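Local coordinates for hypothetical protein, IPT/TIG domain protein (Bacteroides ovatus, PDB 4HW6) that is of unknown function but probably serves as an auxiliary nutrient-binding protein, perhaps for carbohydrate, built from an IPT/TIG domain and a six-bladed beta-propeller, at residues Ile181-Asp186 and Val198-Ser203; Cys225-Ala230 and Ile242-Tyr247. All blocks are in the same frame, centred on the assembly; numbering follows the deposited sequence.

Interaction 1: residues Ile181-Asp186 and Val198-Ser203; sequences IGQCAD and VDDQSS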
loop_
_atom_site.group_PDB
_atom_site.type_symbol
_atom_site.label_atom_id
_atom_site.label_comp_id
_atom_site.label_asym_id
_atom_site.label_seq_id
_atom_site.Cartn_x
_atom_site.Cartn_y
_atom_site.Cartn_z
ATOM N N ILE A 181 0.877 11.342 -24.024
ATOM C CA ILE A 181 1.286 12.427 -23.163
ATOM C C ILE A 181 2.776 12.242 -22.902
ATOM O O ILE A 181 3.200 11.173 -22.465
ATOM C CB ILE A 181 0.507 12.349 -21.833
ATOM C CG1 ILE A 181 -0.986 12.602 -22.066
ATOM C CG2 ILE A 181 1.077 13.312 -20.789
ATOM C CD1 ILE A 181 -1.874 12.316 -20.860
ATOM N N GLY A 182 3.573 13.279 -23.161
ATOM C CA GLY A 182 5.029 13.178 -23.067
ATOM C C GLY A 182 5.606 13.041 -21.683
ATOM O O GLY A 182 6.644 12.412 -21.515
ATOM N N GLN A 183 4.961 13.629 -20.682
ATOM C CA GLN A 183 5.522 13.614 -19.323
ATOM C C GLN A 183 4.425 13.521 -18.285
ATOM O O GLN A 183 3.922 14.532 -17.800
ATOM C CB GLN A 183 6.437 14.809 -19.087
ATOM C CG GLN A 183 7.330 14.651 -17.855
ATOM C CD GLN A 183 8.533 15.583 -17.901
ATOM O OE1 GLN A 183 8.397 16.810 -18.002
ATOM N NE2 GLN A 183 9.710 15.011 -17.842
ATOM N N CYS A 184 4.044 12.289 -17.971
ATOM C CA CYS A 184 2.898 12.054 -17.086
ATOM C C CYS A 184 3.343 12.198 -15.643
ATOM O O CYS A 184 4.069 11.332 -15.123
ATOM C CB CYS A 184 2.303 10.661 -17.295
ATOM S SG CYS A 184 1.572 10.380 -18.913
ATOM N N ALA A 185 2.918 13.289 -14.999
ATOM C CA ALA A 185 3.426 13.645 -13.663
ATOM C C ALA A 185 2.597 13.133 -12.492
ATOM O O ALA A 185 3.108 13.023 -11.382
ATOM C CB ALA A 185 3.571 15.164 -13.560
ATOM N N ASP A 186 1.307 12.894 -12.706
ATOM C CA ASP A 186 0.424 12.422 -11.646
ATOM C C ASP A 186 -0.848 11.824 -12.269
ATOM O O ASP A 186 -1.164 12.073 -13.433
ATOM C CB ASP A 186 0.091 13.563 -10.661
ATOM C CG ASP A 186 -0.435 13.055 -9.283
ATOM O OD1 ASP A 186 -0.355 11.818 -8.998
ATOM O OD2 ASP A 186 -0.879 13.909 -8.455
ATOM N N VAL A 198 -1.897 14.344 -15.338
ATOM C CA VAL A 198 -1.206 15.611 -15.503
ATOM C C VAL A 198 -0.075 15.444 -16.494
ATOM O O VAL A 198 0.694 14.494 -16.392
ATOM C CB VAL A 198 -0.666 16.126 -14.147
ATOM C CG1 VAL A 198 0.244 17.356 -14.359
ATOM C CG2 VAL A 198 -1.844 16.479 -13.258
ATOM N N ASP A 199 0.036 16.357 -17.460
ATOM C CA ASP A 199 1.183 16.429 -18.372
ATOM C C ASP A 199 2.030 17.620 -17.926
ATOM O O ASP A 199 1.544 18.745 -17.952
ATOM C CB ASP A 199 0.710 16.667 -19.792
ATOM C CG ASP A 199 1.838 16.626 -20.840
ATOM O OD1 ASP A 199 2.993 16.197 -20.539
ATOM O OD2 ASP A 199 1.532 16.967 -22.019
ATOM N N ASP A 200 3.269 17.365 -17.521
ATOM C CA ASP A 200 4.213 18.425 -17.140
ATOM C C ASP A 200 4.941 18.884 -18.400
ATOM O O ASP A 200 5.846 18.186 -18.892
ATOM C CB ASP A 200 5.197 17.897 -16.090
ATOM C CG ASP A 200 6.283 18.916 -15.715
ATOM O OD1 ASP A 200 6.244 20.091 -16.159
ATOM O OD2 ASP A 200 7.200 18.506 -14.985
ATOM N N GLN A 201 4.505 20.015 -18.956
ATOM C CA GLN A 201 5.028 20.499 -20.234
ATOM C C GLN A 201 5.193 22.019 -20.206
ATOM O O GLN A 201 4.614 22.707 -19.378
ATOM C CB GLN A 201 4.166 20.029 -21.415
ATOM C CG GLN A 201 2.698 20.458 -21.360
ATOM C CD GLN A 201 2.510 21.915 -21.738
ATOM O OE1 GLN A 201 3.152 22.424 -22.674
ATOM N NE2 GLN A 201 1.616 22.603 -21.025
ATOM N N SER A 202 5.979 22.533 -21.137
ATOM C CA SER A 202 6.556 23.877 -20.986
ATOM C C SER A 202 5.818 25.039 -21.640
ATOM O O SER A 202 6.369 26.160 -21.696
ATOM C CB SER A 202 8.012 23.840 -21.452
ATOM O OG SER A 202 8.126 23.630 -22.845
ATOM N N SER A 203 4.584 24.823 -22.104
ATOM C CA SER A 203 3.797 25.876 -22.754
ATOM C C SER A 203 2.551 26.266 -21.952
ATOM O O SER A 203 1.753 25.406 -21.573
ATOM C CB SER A 203 3.356 25.446 -24.153
ATOM O OG SER A 203 2.461 26.410 -24.689
HETATM O O HOH W 1 2.528 15.649 -24.192
#
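The hairpin of strands 184-189 and 195-199, the first two strands of a four-stranded antiparallel propeller blade, opens here into its flanking loops, and Asp199 reaches across to the chain leading into the first strand. Cys184 and Asp199 form a non-hydrogen-bonded pair, flanked by backbone bonds from Ala185 N to Val198 O (2.9 Å) and from Asp200 N to Gln183 O (2.9 Å). A chi1 of -175° sets CG anti to the backbone N and brings the Asp199 carboxylate beside the 182-183 backbone. Asp199 OD1 accepts a rather bent bond from Gln183 N at 3.2 Å, on the syn side and 35° out of the carboxylate plane. A water donates to Asp199 OD2 (2.7 Å) and accepts a hydrogen bond from Gly182 N (2.8 Å). Ile181 CG2 lies against Asp199 CG at 3.4 Å, the two side chains running past each other in opposite directions. Replacing this aspartate by an alanine would probably leave Gln183 N and the water without their acceptor and the loop at 181-183 less firmly held. Asp200 forms a salt bridge with Lys231. Of two successive acidic residues, the buried one thus holds one backbone amide directly and a second through water, while its neighbour is probably balanced by a lysine.

Interaction 2: residues Cys225-Ala230 and Ile242-Tyr247; sequences CNARGA and IYYTRY
Gly229 has a positive phi and no room for a side chain, since a CB added to it would run into Tyr247 CB. Its carbonyl takes the hydrogen bond that joins 225-230 to 242-247, with Tyr247 N donating to Gly229 O at 2.8 Å. The bond is bent, 147° at the hydrogen, and the donor stands 43° out of the carbonyl plane. Around this bond the backbones lie very close. Two CA-H...O contacts accompany it, one from Arg246 CA to Gly229 O and one from Ala230 CA to Thr245 O at 3.2 Å. The backbones of Ala230 and Arg246 are bridged once, in a single isolated pair. The contact spans two blades of the propeller: 225-226 ends the edge strand 221-226 of one four-stranded sheet, whereas 242-244 belongs to the next sheet along the chain. Farther from the bridge, side chains take over. The CB of Tyr244 points toward 225-230, and CG set between the backbone N and the carbonyl carbon (chi1 65°) brings the ring beside Ala227 and Cys225. There Ala227 CB meets Tyr244 CE2 obliquely at 3.9 Å, and Cys225 SG makes an oblique sulfur-aromatic contact, 5.3 Å from the centroid of the Tyr244 ring. Arg246 CG lies at the edge of the same ring, in its plane. The aliphatic part of Arg246 runs by the Arg228 carbonyl oxygen and the Ala227 methyl, with Arg246 CB 3.2 Å from Arg228 O and Arg246 CD 4.0 Å from Ala227 CB. The arginine chain is bent at its third torsion, and Arg246 NH2 forms a salt bridge with Glu264.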
loop_
_atom_site.group_PDB
_atom_site.type_symbol
_atom_site.label_atom_id
_atom_site.label_comp_id
_atom_site.label_asym_id
_atom_site.label_seq_id
_atom_site.Cartn_x
_atom_site.Cartn_y
_atom_site.Cartn_z
ATOM N N CYS A 225 -7.707 21.482 -19.161
ATOM C CA CYS A 225 -7.231 22.853 -19.073
ATOM C C CYS A 225 -5.753 22.964 -19.364
ATOM O O CYS A 225 -4.981 22.009 -19.211
ATOM C CB CYS A 225 -7.553 23.477 -17.708
ATOM S SG CYS A 225 -6.707 22.673 -16.347
ATOM N N ASN A 226 -5.371 24.158 -19.804
ATOM C CA ASN A 226 -3.974 24.488 -20.025
ATOM C C ASN A 226 -3.270 24.758 -18.715
ATOM O O ASN A 226 -3.836 25.360 -17.789
ATOM C CB ASN A 226 -3.840 25.743 -20.888
ATOM C CG ASN A 226 -4.405 25.575 -22.272
ATOM O OD1 ASN A 226 -4.551 24.455 -22.781
ATOM N ND2 ASN A 226 -4.725 26.703 -22.905
ATOM N N ALA A 227 -2.023 24.314 -18.620
ATOM C CA ALA A 227 -1.229 24.588 -17.435
ATOM C C ALA A 227 0.184 24.193 -17.810
ATOM O O ALA A 227 0.421 23.087 -18.269
ATOM C CB ALA A 227 -1.699 23.764 -16.249
ATOM N N ARG A 228 1.096 25.130 -17.625
ATOM C CA ARG A 228 2.497 24.904 -17.831
ATOM C C ARG A 228 3.172 24.426 -16.562
ATOM O O ARG A 228 2.954 24.963 -15.465
ATOM C CB ARG A 228 3.106 26.217 -18.296
ATOM C CG ARG A 228 4.611 26.206 -18.385
ATOM C CD ARG A 228 5.077 27.505 -18.982
ATOM N NE ARG A 228 6.526 27.541 -19.015
ATOM C CZ ARG A 228 7.220 28.466 -19.668
ATOM N NH1 ARG A 228 6.595 29.445 -20.320
ATOM N NH2 ARG A 228 8.549 28.435 -19.646
ATOM N N GLY A 229 4.056 23.438 -16.698
ATOM C CA GLY A 229 4.800 22.908 -15.555
ATOM C C GLY A 229 3.969 22.340 -14.424
ATOM O O GLY A 229 4.356 22.459 -13.243
ATOM N N ALA A 230 2.843 21.725 -14.765
ATOM C CA ALA A 230 1.971 21.127 -13.756
ATOM C C ALA A 230 2.569 19.865 -13.168
ATOM O O ALA A 230 3.156 19.036 -13.906
ATOM C CB ALA A 230 0.561 20.876 -14.319
ATOM N N ILE A 242 -10.164 19.582 -8.966
ATOM C CA ILE A 242 -8.801 19.128 -9.153
ATOM C C ILE A 242 -7.834 20.216 -8.744
ATOM O O ILE A 242 -7.772 21.275 -9.359
ATOM C CB ILE A 242 -8.516 18.700 -10.613
ATOM C CG1 ILE A 242 -9.475 17.594 -11.046
ATOM C CG2 ILE A 242 -7.077 18.228 -10.763
ATOM C CD1 ILE A 242 -9.513 17.401 -12.564
ATOM N N TYR A 243 -7.113 19.977 -7.664
ATOM C CA TYR A 243 -6.145 20.931 -7.142
ATOM C C TYR A 243 -4.763 20.614 -7.668
ATOM O O TYR A 243 -4.332 19.460 -7.653
ATOM C CB TYR A 243 -6.161 20.961 -5.598
ATOM C CG TYR A 243 -7.463 21.513 -5.003
ATOM C CD1 TYR A 243 -8.640 20.744 -4.980
ATOM C CD2 TYR A 243 -7.515 22.796 -4.445
ATOM C CE1 TYR A 243 -9.821 21.236 -4.429
ATOM C CE2 TYR A 243 -8.704 23.307 -3.902
ATOM C CZ TYR A 243 -9.848 22.508 -3.884
ATOM O OH TYR A 243 -11.027 23.001 -3.355
ATOM N N TYR A 244 -4.057 21.647 -8.145
ATOM C CA TYR A 244 -2.754 21.448 -8.749
ATOM C C TYR A 244 -1.781 22.584 -8.487
ATOM O O TYR A 244 -2.169 23.645 -7.999
ATOM C CB TYR A 244 -2.882 21.187 -10.247
ATOM C CG TYR A 244 -3.433 22.327 -11.095
ATOM C CD1 TYR A 244 -4.807 22.580 -11.181
ATOM C CD2 TYR A 244 -2.583 23.138 -11.839
ATOM C CE1 TYR A 244 -5.298 23.594 -11.990
ATOM C CE2 TYR A 244 -3.071 24.160 -12.640
ATOM C CZ TYR A 244 -4.426 24.374 -12.734
ATOM O OH TYR A 244 -4.919 25.402 -13.521
ATOM N N THR A 245 -0.501 22.318 -8.783
ATOM C CA THR A 245 0.527 23.333 -8.786
ATOM C C THR A 245 1.192 23.389 -10.160
ATOM O O THR A 245 1.138 22.418 -10.929
ATOM C CB THR A 245 1.634 23.090 -7.715
ATOM O OG1 THR A 245 2.400 21.923 -8.050
ATOM C CG2 THR A 245 1.053 22.923 -6.319
ATOM N N ARG A 246 1.757 24.557 -10.457
ATOM C CA ARG A 246 2.567 24.813 -11.649
ATOM C C ARG A 246 3.926 25.382 -11.263
ATOM O O ARG A 246 4.035 26.256 -10.409
ATOM C CB ARG A 246 1.893 25.859 -12.532
ATOM C CG ARG A 246 0.588 25.417 -13.169
ATOM C CD ARG A 246 -0.009 26.557 -13.959
ATOM N NE ARG A 246 -0.372 27.654 -13.061
ATOM C CZ ARG A 246 -0.648 28.904 -13.406
ATOM N NH1 ARG A 246 -0.593 29.316 -14.669
ATOM N NH2 ARG A 246 -0.972 29.776 -12.455
ATOM N N TYR A 247 4.967 24.911 -11.939
ATOM C CA TYR A 247 6.336 25.270 -11.624
ATOM C C TYR A 247 6.582 26.750 -11.401
ATOM O O TYR A 247 7.265 27.119 -10.451
ATOM C CB TYR A 247 7.262 24.721 -12.715
ATOM C CG TYR A 247 8.738 24.912 -12.447
ATOM C CD1 TYR A 247 9.385 26.071 -12.830
ATOM C CD2 TYR A 247 9.499 23.904 -11.845
ATOM C CE1 TYR A 247 10.730 26.243 -12.598
ATOM C CE2 TYR A 247 10.838 24.078 -11.593
ATOM C CZ TYR A 247 11.454 25.237 -11.964
ATOM O OH TYR A 247 12.816 25.430 -11.724
#

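In the fold
Interactions 1 and 2 adjoin, their centres about 9 Å apart, and share the blade of strands 184-189 to 221-226. Interaction 1 ties together two neighbouring strands within that blade, whereas interaction 2 leaves its edge strand 221-226 for the following sheet. Each is mostly buried; Gly182 is exposed in interaction 1, Asn226 and Tyr247 in interaction 2. The chemistry follows the place: regular backbone bonds and a buried carboxylate within the hairpin, against a lone backbone bond, an aromatic ring, small side chains and an arginine between blades. The loops that follow the strands also meet, since Gln201 O and Gly229 N lie 2.8 Å apart, probably hydrogen-bonded, and Val198 packs on Ala230.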